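Local coordinates for chromosomal replication initiator protein DnaA (Thermotoga maritima, PDB 2Z4S) that probably binds the replication origin in its ATP-bound form, assembling a right-handed spiral filament on the DNA that starts chromosomal replication, at residues R162-S168 with V195-D201; F187-R192 with E215-T219; F107-P111 with T267-I271. All coordinates share one frame; numbering follows the deposited sequence.

In the fold
From the N terminus, the chain first gives residues 107-111, in the loop before helix 114-125; contact 3 closes the longest loop by joining them to helix 265-279, with 155 residues between the segments, beside the adenine of ADP. Contacts 1 and 2 fall within that span and cross, because their segments alternate. Contact 1 pairs strand 163-167 with strand 197-201, returning through helices 168-182 and 184-193; contact 2 sets helix 184-193 against helix 210-224, with strand 197-201 between them in sequence. The two pack together, V195 meeting K190 and I166 meeting Y191. Contact 3 lies on the opposite side of the chain's centre from contacts 1 and 2, its centre about 26 Å from that of contact 1.

Contact 1. Residues R162-S168 with V195-D201; sequences RVMYITS and VDILLID
V163 to T167 pair with I197 to D201 as parallel strands, their axes 4.7 Å apart. The backbone bonds follow the parallel pattern, in which one residue reaches two partners: M164 N bonds to I197 O (2.8 Å) and M164 O accepts from L199 N, while I166 N bonds to L199 O and I166 O accepts from D201 N (3.0 Å). S168 N continues the ladder to D201 O (3.2 Å) as helix 168-182 starts.

The main polar side-chain bond joins Y165 to D201. With CG anti to the backbone N (chi1 173°), the tyrosine brings OH to D201 OD2 at 2.5 Å; D201 OD2 lies in the ring plane at its edge, while the carboxylate plane is turned 83° from the ring. T144 OG1 also bonds to OD2, beside the magnesium site formed by T144 and D202. D201, next to D202, is consistent with the Walker B position of the P-loop NTPase sheet.

Apolar contacts fill both faces, and beta-branched residues suit these extended backbones. V163 CG1 lies alongside I197 CG2 (3.4 Å); on the other face M164 CG meets L198 CD2 (3.7 Å) and I166 meets I200 through their CG2 methyls.

Strand 163-167 forms one edge of the four-stranded sheet, whereas strand 197-201 also bonds to strand 229-234. Helix 143-157 packs on Y165 and L199 through L147, helix 210-224 on L198 and I200 opposite.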
loop_
_atom_site.group_PDB
_atom_site.type_symbol
_atom_site.label_atom_id
_atom_site.label_comp_id
_atom_site.label_asym_id
_atom_site.label_seq_id
_atom_site.Cartn_x
_atom_site.Cartn_y
_atom_site.Cartn_z
ATOM N N ARG A 162 3.224 -19.067 -4.230
ATOM C CA ARG A 162 2.275 -18.375 -5.081
ATOM C C ARG A 162 1.793 -17.121 -4.340
ATOM O O ARG A 162 0.883 -17.191 -3.506
ATOM C CB ARG A 162 1.103 -19.320 -5.369
ATOM C CG ARG A 162 1.454 -20.809 -5.185
ATOM C CD ARG A 162 0.204 -21.699 -5.045
ATOM N NE ARG A 162 -0.390 -22.008 -6.343
ATOM C CZ ARG A 162 -0.200 -23.145 -7.005
ATOM N NH1 ARG A 162 0.562 -24.096 -6.481
ATOM N NH2 ARG A 162 -0.742 -23.319 -8.206
ATOM N N VAL A 163 2.412 -15.980 -4.629
ATOM C CA VAL A 163 2.025 -14.735 -3.976
ATOM C C VAL A 163 1.056 -13.948 -4.836
ATOM O O VAL A 163 1.331 -13.669 -6.003
ATOM C CB VAL A 163 3.234 -13.846 -3.684
ATOM C CG1 VAL A 163 2.790 -12.590 -2.942
ATOM C CG2 VAL A 163 4.246 -14.620 -2.872
ATOM N N MET A 164 -0.070 -13.571 -4.239
ATOM C CA MET A 164 -1.109 -12.839 -4.946
ATOM C C MET A 164 -1.409 -11.454 -4.380
ATOM O O MET A 164 -1.842 -11.310 -3.228
ATOM C CB MET A 164 -2.391 -13.680 -4.955
ATOM C CG MET A 164 -3.619 -12.989 -5.532
ATOM S SD MET A 164 -3.565 -12.790 -7.312
ATOM C CE MET A 164 -4.126 -14.414 -7.823
ATOM N N TYR A 165 -1.161 -10.437 -5.203
ATOM C CA TYR A 165 -1.431 -9.051 -4.837
ATOM C C TYR A 165 -2.636 -8.686 -5.672
ATOM O O TYR A 165 -2.696 -9.030 -6.841
ATOM C CB TYR A 165 -0.271 -8.127 -5.207
ATOM C CG TYR A 165 -0.611 -6.670 -4.996
ATOM C CD1 TYR A 165 -0.760 -6.148 -3.713
ATOM C CD2 TYR A 165 -0.879 -5.840 -6.076
ATOM C CE1 TYR A 165 -1.181 -4.838 -3.513
ATOM C CE2 TYR A 165 -1.301 -4.533 -5.893
ATOM C CZ TYR A 165 -1.454 -4.039 -4.613
ATOM O OH TYR A 165 -1.924 -2.762 -4.435
ATOM N N ILE A 166 -3.594 -7.987 -5.088
ATOM C CA ILE A 166 -4.790 -7.642 -5.831
ATOM C C ILE A 166 -5.424 -6.392 -5.273
ATOM O O ILE A 166 -4.977 -5.848 -4.267
ATOM C CB ILE A 166 -5.817 -8.800 -5.759
ATOM C CG1 ILE A 166 -6.393 -9.060 -7.141
ATOM C CG2 ILE A 166 -6.917 -8.490 -4.759
ATOM C CD1 ILE A 166 -5.484 -9.903 -8.035
ATOM N N THR A 167 -6.481 -5.943 -5.927
ATOM C CA THR A 167 -7.190 -4.769 -5.466
ATOM C C THR A 167 -8.621 -5.149 -5.173
ATOM O O THR A 167 -9.238 -5.888 -5.937
ATOM C CB THR A 167 -7.173 -3.672 -6.510
ATOM O OG1 THR A 167 -5.899 -3.029 -6.484
ATOM C CG2 THR A 167 -8.252 -2.663 -6.230
ATOM N N SER A 168 -9.147 -4.657 -4.057
ATOM C CA SER A 168 -10.522 -4.958 -3.704
ATOM C C SER A 168 -11.357 -4.716 -4.939
ATOM O O SER A 168 -12.234 -5.507 -5.264
ATOM C CB SER A 168 -10.992 -4.069 -2.560
ATOM O OG SER A 168 -10.409 -4.494 -1.336
ATOM N N VAL A 195 -3.198 -19.981 -4.235
ATOM C CA VAL A 195 -2.548 -18.853 -3.561
ATOM C C VAL A 195 -2.120 -19.246 -2.170
ATOM O O VAL A 195 -2.870 -19.909 -1.458
ATOM C CB VAL A 195 -3.457 -17.605 -3.417
ATOM C CG1 VAL A 195 -3.839 -17.083 -4.781
ATOM C CG2 VAL A 195 -4.680 -17.928 -2.582
ATOM N N ASP A 196 -0.919 -18.827 -1.784
ATOM C CA ASP A 196 -0.397 -19.136 -0.461
ATOM C C ASP A 196 -0.534 -17.893 0.379
ATOM O O ASP A 196 -0.866 -17.947 1.561
ATOM C CB ASP A 196 1.053 -19.551 -0.580
ATOM C CG ASP A 196 1.267 -20.505 -1.727
ATOM O OD1 ASP A 196 0.458 -21.456 -1.854
ATOM O OD2 ASP A 196 2.233 -20.306 -2.496
ATOM N N ILE A 197 -0.273 -16.760 -0.246
ATOM C CA ILE A 197 -0.423 -15.500 0.440
ATOM C C ILE A 197 -1.220 -14.606 -0.499
ATOM O O ILE A 197 -0.942 -14.538 -1.706
ATOM C CB ILE A 197 0.932 -14.864 0.795
ATOM C CG1 ILE A 197 0.678 -13.523 1.475
ATOM C CG2 ILE A 197 1.806 -14.735 -0.444
ATOM C CD1 ILE A 197 1.922 -12.779 1.819
ATOM N N LEU A 198 -2.233 -13.952 0.066
ATOM C CA LEU A 198 -3.138 -13.076 -0.667
ATOM C C LEU A 198 -3.055 -11.675 -0.051
ATOM O O LEU A 198 -3.314 -11.491 1.140
ATOM C CB LEU A 198 -4.556 -13.668 -0.564
ATOM C CG LEU A 198 -5.839 -13.130 -1.214
ATOM C CD1 LEU A 198 -6.644 -12.341 -0.207
ATOM C CD2 LEU A 198 -5.505 -12.306 -2.433
ATOM N N LEU A 199 -2.666 -10.693 -0.856
ATOM C CA LEU A 199 -2.547 -9.323 -0.370
ATOM C C LEU A 199 -3.656 -8.524 -1.021
ATOM O O LEU A 199 -3.713 -8.484 -2.242
ATOM C CB LEU A 199 -1.194 -8.754 -0.793
ATOM C CG LEU A 199 -0.000 -9.698 -0.615
ATOM C CD1 LEU A 199 1.118 -9.285 -1.546
ATOM C CD2 LEU A 199 0.460 -9.701 0.833
ATOM N N ILE A 200 -4.534 -7.890 -0.243
ATOM C CA ILE A 200 -5.630 -7.114 -0.840
ATOM C C ILE A 200 -5.530 -5.644 -0.487
ATOM O O ILE A 200 -5.588 -5.286 0.689
ATOM C CB ILE A 200 -7.010 -7.577 -0.356
ATOM C CG1 ILE A 200 -7.065 -9.101 -0.245
ATOM C CG2 ILE A 200 -8.075 -7.075 -1.321
ATOM C CD1 ILE A 200 -8.213 -9.593 0.635
ATOM N N ASP A 201 -5.421 -4.792 -1.501
ATOM C CA ASP A 201 -5.279 -3.354 -1.273
ATOM C C ASP A 201 -6.610 -2.615 -1.274
ATOM O O ASP A 201 -7.608 -3.120 -1.776
ATOM C CB ASP A 201 -4.365 -2.745 -2.340
ATOM C CG ASP A 201 -3.425 -1.669 -1.786
ATOM O OD1 ASP A 201 -3.809 -0.905 -0.868
ATOM O OD2 ASP A 201 -2.291 -1.579 -2.301
#

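Contact 2. Residues F187-R192 with E215-T219; sequences FREKYR and ELFHT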
loop_
_atom_site.group_PDB
_atom_site.type_symbol
_atom_site.label_atom_id
_atom_site.label_comp_id
_atom_site.label_asym_id
_atom_site.label_seq_id
_atom_site.Cartn_x
_atom_site.Cartn_y
_atom_site.Cartn_z
ATOM N N PHE A 187 -12.820 -18.519 -10.764
ATOM C CA PHE A 187 -12.567 -17.524 -9.732
ATOM C C PHE A 187 -12.056 -18.158 -8.446
ATOM O O PHE A 187 -10.915 -17.934 -8.061
ATOM C CB PHE A 187 -13.851 -16.763 -9.443
ATOM C CG PHE A 187 -13.692 -15.624 -8.482
ATOM C CD1 PHE A 187 -13.395 -14.347 -8.943
ATOM C CD2 PHE A 187 -13.903 -15.816 -7.118
ATOM C CE1 PHE A 187 -13.316 -13.273 -8.068
ATOM C CE2 PHE A 187 -13.828 -14.749 -6.231
ATOM C CZ PHE A 187 -13.535 -13.472 -6.708
ATOM N N ARG A 188 -12.888 -18.952 -7.780
ATOM C CA ARG A 188 -12.472 -19.575 -6.528
ATOM C C ARG A 188 -11.163 -20.351 -6.621
ATOM O O ARG A 188 -10.406 -20.409 -5.646
ATOM C CB ARG A 188 -13.588 -20.457 -5.971
ATOM C CG ARG A 188 -14.707 -19.619 -5.375
ATOM C CD ARG A 188 -15.870 -20.438 -4.853
ATOM N NE ARG A 188 -16.981 -19.565 -4.494
ATOM C CZ ARG A 188 -18.197 -19.998 -4.201
ATOM N NH1 ARG A 188 -18.453 -21.292 -4.225
ATOM N NH2 ARG A 188 -19.157 -19.142 -3.898
ATOM N N GLU A 189 -10.887 -20.939 -7.781
ATOM C CA GLU A 189 -9.632 -21.661 -7.953
ATOM C C GLU A 189 -8.506 -20.627 -7.899
ATOM O O GLU A 189 -7.459 -20.853 -7.287
ATOM C CB GLU A 189 -9.601 -22.385 -9.302
ATOM C CG GLU A 189 -10.594 -23.526 -9.414
ATOM C CD GLU A 189 -10.240 -24.704 -8.517
ATOM O OE1 GLU A 189 -9.230 -25.391 -8.807
ATOM O OE2 GLU A 189 -10.969 -24.941 -7.523
ATOM N N LYS A 190 -8.748 -19.479 -8.526
ATOM C CA LYS A 190 -7.770 -18.399 -8.588
ATOM C C LYS A 190 -7.489 -17.662 -7.282
ATOM O O LYS A 190 -6.340 -17.349 -6.991
ATOM C CB LYS A 190 -8.191 -17.380 -9.650
ATOM C CG LYS A 190 -7.306 -16.157 -9.734
ATOM C CD LYS A 190 -7.922 -15.107 -10.632
ATOM C CE LYS A 190 -7.034 -13.897 -10.742
ATOM N NZ LYS A 190 -7.687 -12.788 -11.458
ATOM N N TYR A 191 -8.519 -17.366 -6.498
ATOM C CA TYR A 191 -8.279 -16.645 -5.259
ATOM C C TYR A 191 -8.179 -17.517 -4.018
ATOM O O TYR A 191 -8.121 -17.003 -2.902
ATOM C CB TYR A 191 -9.330 -15.548 -5.055
ATOM C CG TYR A 191 -9.180 -14.385 -6.014
ATOM C CD1 TYR A 191 -9.693 -14.457 -7.302
ATOM C CD2 TYR A 191 -8.499 -13.225 -5.639
ATOM C CE1 TYR A 191 -9.536 -13.407 -8.196
ATOM C CE2 TYR A 191 -8.335 -12.171 -6.521
ATOM C CZ TYR A 191 -8.858 -12.265 -7.803
ATOM O OH TYR A 191 -8.734 -11.221 -8.700
ATOM N N ARG A 192 -8.153 -18.831 -4.207
ATOM C CA ARG A 192 -8.009 -19.756 -3.085
ATOM C C ARG A 192 -7.037 -20.838 -3.534
ATOM O O ARG A 192 -5.820 -20.690 -3.417
ATOM C CB ARG A 192 -9.347 -20.388 -2.719
ATOM C CG ARG A 192 -10.472 -19.397 -2.605
ATOM C CD ARG A 192 -11.749 -20.082 -2.171
ATOM N NE ARG A 192 -12.919 -19.218 -2.286
ATOM C CZ ARG A 192 -14.099 -19.494 -1.746
ATOM N NH1 ARG A 192 -14.262 -20.609 -1.048
ATOM N NH2 ARG A 192 -15.117 -18.659 -1.907
ATOM N N GLU A 215 -18.626 -12.926 -0.786
ATOM C CA GLU A 215 -17.676 -13.817 -1.445
ATOM C C GLU A 215 -16.286 -13.693 -0.817
ATOM O O GLU A 215 -15.611 -14.703 -0.587
ATOM C CB GLU A 215 -17.620 -13.496 -2.947
ATOM C CG GLU A 215 -16.674 -14.366 -3.800
ATOM C CD GLU A 215 -16.965 -15.857 -3.699
ATOM O OE1 GLU A 215 -18.155 -16.231 -3.611
ATOM O OE2 GLU A 215 -16.001 -16.656 -3.723
ATOM N N LEU A 216 -15.871 -12.457 -0.538
ATOM C CA LEU A 216 -14.567 -12.203 0.068
ATOM C C LEU A 216 -14.554 -12.951 1.386
ATOM O O LEU A 216 -13.588 -13.652 1.706
ATOM C CB LEU A 216 -14.369 -10.706 0.331
ATOM C CG LEU A 216 -12.963 -10.098 0.255
ATOM C CD1 LEU A 216 -12.971 -8.790 1.005
ATOM C CD2 LEU A 216 -11.941 -11.017 0.850
ATOM N N PHE A 217 -15.645 -12.795 2.133
ATOM C CA PHE A 217 -15.824 -13.445 3.429
ATOM C C PHE A 217 -15.401 -14.917 3.451
ATOM O O PHE A 217 -14.610 -15.327 4.300
ATOM C CB PHE A 217 -17.285 -13.349 3.868
ATOM C CG PHE A 217 -17.561 -14.013 5.182
ATOM C CD1 PHE A 217 -17.175 -13.411 6.374
ATOM C CD2 PHE A 217 -18.156 -15.265 5.228
ATOM C CE1 PHE A 217 -17.375 -14.050 7.597
ATOM C CE2 PHE A 217 -18.358 -15.912 6.440
ATOM C CZ PHE A 217 -17.965 -15.301 7.629
ATOM N N HIS A 218 -15.934 -15.719 2.536
ATOM C CA HIS A 218 -15.575 -17.136 2.498
ATOM C C HIS A 218 -14.136 -17.351 2.020
ATOM O O HIS A 218 -13.403 -18.174 2.585
ATOM C CB HIS A 218 -16.551 -17.914 1.608
ATOM C CG HIS A 218 -17.959 -17.911 2.119
ATOM N ND1 HIS A 218 -18.292 -18.349 3.383
ATOM C CD2 HIS A 218 -19.115 -17.490 1.550
ATOM C CE1 HIS A 218 -19.591 -18.191 3.573
ATOM N NE2 HIS A 218 -20.112 -17.672 2.477
ATOM N N THR A 219 -13.744 -16.609 0.981
ATOM C CA THR A 219 -12.390 -16.694 0.436
ATOM C C THR A 219 -11.455 -16.563 1.627
ATOM O O THR A 219 -10.486 -17.312 1.775
ATOM C CB THR A 219 -12.092 -15.540 -0.537
ATOM O OG1 THR A 219 -13.186 -15.375 -1.450
ATOM C CG2 THR A 219 -10.843 -15.845 -1.330
#
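E215 of helix 210-224 is held by two arginines of helix 184-193, R188 and R192, in a salt-bridge network. The axes of the helix segments come no closer than 11.1 Å and cross at -52°, a gap that long side chains can span.

R188, extended from CG to NE, grips the carboxylate side-on. Its NH2 donates to E215 OE1 at 3.1 Å on the syn lone pair, its NE donates to E215 OE2 at 3.2 Å, and the two groups are nearly coplanar, 13° apart. R192 NH2 reaches the same E215 OE2 at 2.8 Å from above the carboxylate plane. OE2 thus accepts two bonds and OE1 one. The bend of E215 at chi2 (57°) turns its carboxylate toward both donors.

The R192 guanidinium is itself packed: T219 CA lies over one face and R188 CG over the opposite one. T219 OG1 donates to E215 O at 2.7 Å, a carbonyl that also accepts the helical bond from T219 N. The threonine's methyl CG2 faces Y191 O (3.3 Å) and R192 CG. Alongside the carboxylate stem, F187 CE2 touches E215 CG at 3.8 Å, and Y191 CD1 sits over the centre of the phenylalanine ring. F171 of helix 168-182 meets the rings of F187 and Y191 and touches T219, bringing a third helix into this seam of the AAA+ domain.

A buried carboxylate shared by two guanidinium groups is likely to stay ionised, and the pair would leave one positive charge over. E222 offers R192 NH1 a long, weak ion pair that may partly offset it.

Contact 3. Residues F107-P111 with T267-I271; sequences FVVGP and TRKSI. With ADP (adenosine-5'-diphosphate), chain C.
The adenine of ADP lies between F107 on one face and I271 on the other, with V108, which packs on I271, at its edge. The amino nitrogen N6 sits over the centre of the phenylalanine ring, 2.9 Å above its plane, and the rings of F107 and H145 also meet edge-to-face. On the opposite face I271 CG2 approaches ADP N3 at 3.6 Å.

At the adenine edge the backbone of V108 does the recognition: its N donates to ADP N1 at 2.8 Å, and its O accepts from ADP N6 at 2.9 Å. An alanine in place of F107 is likely to leave N6 without its aromatic cover and H145 without its ring partner.

The side chain of V108 joins loop to helix: CB touches I271 CG1 at 3.6 Å, and CG1, anti to the backbone N (chi1 169°), reaches S270 CB at 3.9 Å. T267 turns its methyl CG2 to V109 O and the small G110, while its OG1 bonds to D264.

Branched aliphatic residues suit this apolar wall beside a flat base. Backbone reading of the adenine edge at a seam between the loop before helix 114-125 and helix 265-279, probably part of the lid, is typical of the AAA+ nucleotide site.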
loop_
_atom_site.group_PDB
_atom_site.type_symbol
_atom_site.label_atom_id
_atom_site.label_comp_id
_atom_site.label_asym_id
_atom_site.label_seq_id
_atom_site.Cartn_x
_atom_site.Cartn_y
_atom_site.Cartn_z
ATOM N N PHE A 107 11.675 1.781 2.459
ATOM C CA PHE A 107 10.740 2.305 3.430
ATOM C C PHE A 107 11.492 2.881 4.609
ATOM O O PHE A 107 12.151 2.172 5.358
ATOM C CB PHE A 107 9.776 1.209 3.908
ATOM C CG PHE A 107 8.531 1.743 4.579
ATOM C CD1 PHE A 107 7.380 1.994 3.841
ATOM C CD2 PHE A 107 8.525 2.024 5.939
ATOM C CE1 PHE A 107 6.251 2.516 4.446
ATOM C CE2 PHE A 107 7.405 2.543 6.550
ATOM C CZ PHE A 107 6.264 2.792 5.804
ATOM N N VAL A 108 11.391 4.190 4.745
ATOM C CA VAL A 108 12.016 4.923 5.827
ATOM C C VAL A 108 11.118 4.804 7.061
ATOM O O VAL A 108 9.934 5.141 7.007
ATOM C CB VAL A 108 12.152 6.402 5.425
ATOM C CG1 VAL A 108 12.536 7.247 6.616
ATOM C CG2 VAL A 108 13.160 6.524 4.302
ATOM N N VAL A 109 11.673 4.328 8.171
ATOM C CA VAL A 109 10.888 4.189 9.395
ATOM C C VAL A 109 10.874 5.462 10.242
ATOM O O VAL A 109 11.773 6.291 10.157
ATOM C CB VAL A 109 11.397 3.032 10.247
ATOM C CG1 VAL A 109 10.527 2.874 11.467
ATOM C CG2 VAL A 109 11.391 1.766 9.428
ATOM N N GLY A 110 9.830 5.611 11.046
ATOM C CA GLY A 110 9.687 6.778 11.890
ATOM C C GLY A 110 8.610 6.513 12.919
ATOM O O GLY A 110 7.860 5.542 12.794
ATOM N N PRO A 111 8.492 7.359 13.947
ATOM C CA PRO A 111 7.468 7.139 14.973
ATOM C C PRO A 111 6.077 6.809 14.430
ATOM O O PRO A 111 5.396 5.920 14.946
ATOM C CB PRO A 111 7.491 8.442 15.766
ATOM C CG PRO A 111 7.966 9.454 14.742
ATOM C CD PRO A 111 9.062 8.711 14.048
ATOM N N THR A 267 11.363 13.000 9.625
ATOM C CA THR A 267 11.154 11.756 8.894
ATOM C C THR A 267 10.781 12.001 7.439
ATOM O O THR A 267 11.241 11.296 6.534
ATOM C CB THR A 267 10.072 10.916 9.559
ATOM O OG1 THR A 267 10.276 10.939 10.971
ATOM C CG2 THR A 267 10.164 9.476 9.091
ATOM N N ARG A 268 9.954 13.010 7.208
ATOM C CA ARG A 268 9.553 13.317 5.850
ATOM C C ARG A 268 10.796 13.540 4.995
ATOM O O ARG A 268 10.967 12.893 3.959
ATOM C CB ARG A 268 8.688 14.563 5.837
ATOM C CG ARG A 268 7.596 14.559 4.795
ATOM C CD ARG A 268 6.796 15.813 4.973
ATOM N NE ARG A 268 6.738 16.125 6.394
ATOM C CZ ARG A 268 6.410 17.310 6.887
ATOM N NH1 ARG A 268 6.108 18.305 6.072
ATOM N NH2 ARG A 268 6.394 17.498 8.196
ATOM N N LYS A 269 11.665 14.444 5.448
ATOM C CA LYS A 269 12.894 14.767 4.727
ATOM C C LYS A 269 13.686 13.544 4.323
ATOM O O LYS A 269 14.163 13.457 3.193
ATOM C CB LYS A 269 13.770 15.711 5.552
ATOM C CG LYS A 269 13.133 17.084 5.715
ATOM C CD LYS A 269 14.055 18.118 6.350
ATOM C CE LYS A 269 13.277 19.410 6.631
ATOM N NZ LYS A 269 14.075 20.481 7.307
ATOM N N SER A 270 13.822 12.594 5.239
ATOM C CA SER A 270 14.551 11.372 4.935
ATOM C C SER A 270 13.790 10.603 3.862
ATOM O O SER A 270 14.384 9.991 2.982
ATOM C CB SER A 270 14.696 10.508 6.185
ATOM O OG SER A 270 15.254 11.247 7.249
ATOM N N ILE A 271 12.466 10.631 3.938
ATOM C CA ILE A 271 11.670 9.938 2.942
ATOM C C ILE A 271 11.911 10.634 1.610
ATOM O O ILE A 271 12.102 9.984 0.578
ATOM C CB ILE A 271 10.167 9.985 3.298
ATOM C CG1 ILE A 271 9.899 9.110 4.525
ATOM C CG2 ILE A 271 9.326 9.518 2.111
ATOM C CD1 ILE A 271 8.470 9.151 4.994
HETATM P PB ADP C . -1.194 4.866 0.255
HETATM O O1B ADP C . -0.793 3.941 1.321
HETATM O O2B ADP C . -2.307 5.849 0.818
HETATM O O3B ADP C . -1.758 4.048 -1.015
HETATM P PA ADP C . 1.251 4.909 -0.789
HETATM O O1A ADP C . 1.749 3.923 0.188
HETATM O O2A ADP C . 0.781 4.120 -2.102
HETATM O O3A ADP C . 0.024 5.784 -0.197
HETATM O "O5'" ADP C . 2.362 5.982 -1.185
HETATM C "C5'" ADP C . 3.422 5.224 -1.677
HETATM C "C4'" ADP C . 4.558 6.097 -2.137
HETATM O "O4'" ADP C . 5.020 6.940 -1.071
HETATM C "C3'" ADP C . 5.648 5.146 -2.594
HETATM O "O3'" ADP C . 5.967 5.332 -3.976
HETATM C "C2'" ADP C . 6.826 5.397 -1.669
HETATM O "O2'" ADP C . 8.003 5.749 -2.427
HETATM C "C1'" ADP C . 6.366 6.541 -0.730
HETATM N N9 ADP C . 6.444 6.174 0.693
HETATM C C8 ADP C . 5.405 5.933 1.544
HETATM N N7 ADP C . 5.848 5.655 2.734
HETATM C C5 ADP C . 7.193 5.700 2.718
HETATM C C6 ADP C . 8.214 5.501 3.680
HETATM N N6 ADP C . 7.894 5.188 4.985
HETATM N N1 ADP C . 9.502 5.630 3.297
HETATM C C2 ADP C . 9.828 5.934 2.041
HETATM N N3 ADP C . 8.897 6.133 1.112
HETATM C C4 ADP C . 7.591 6.026 1.404
#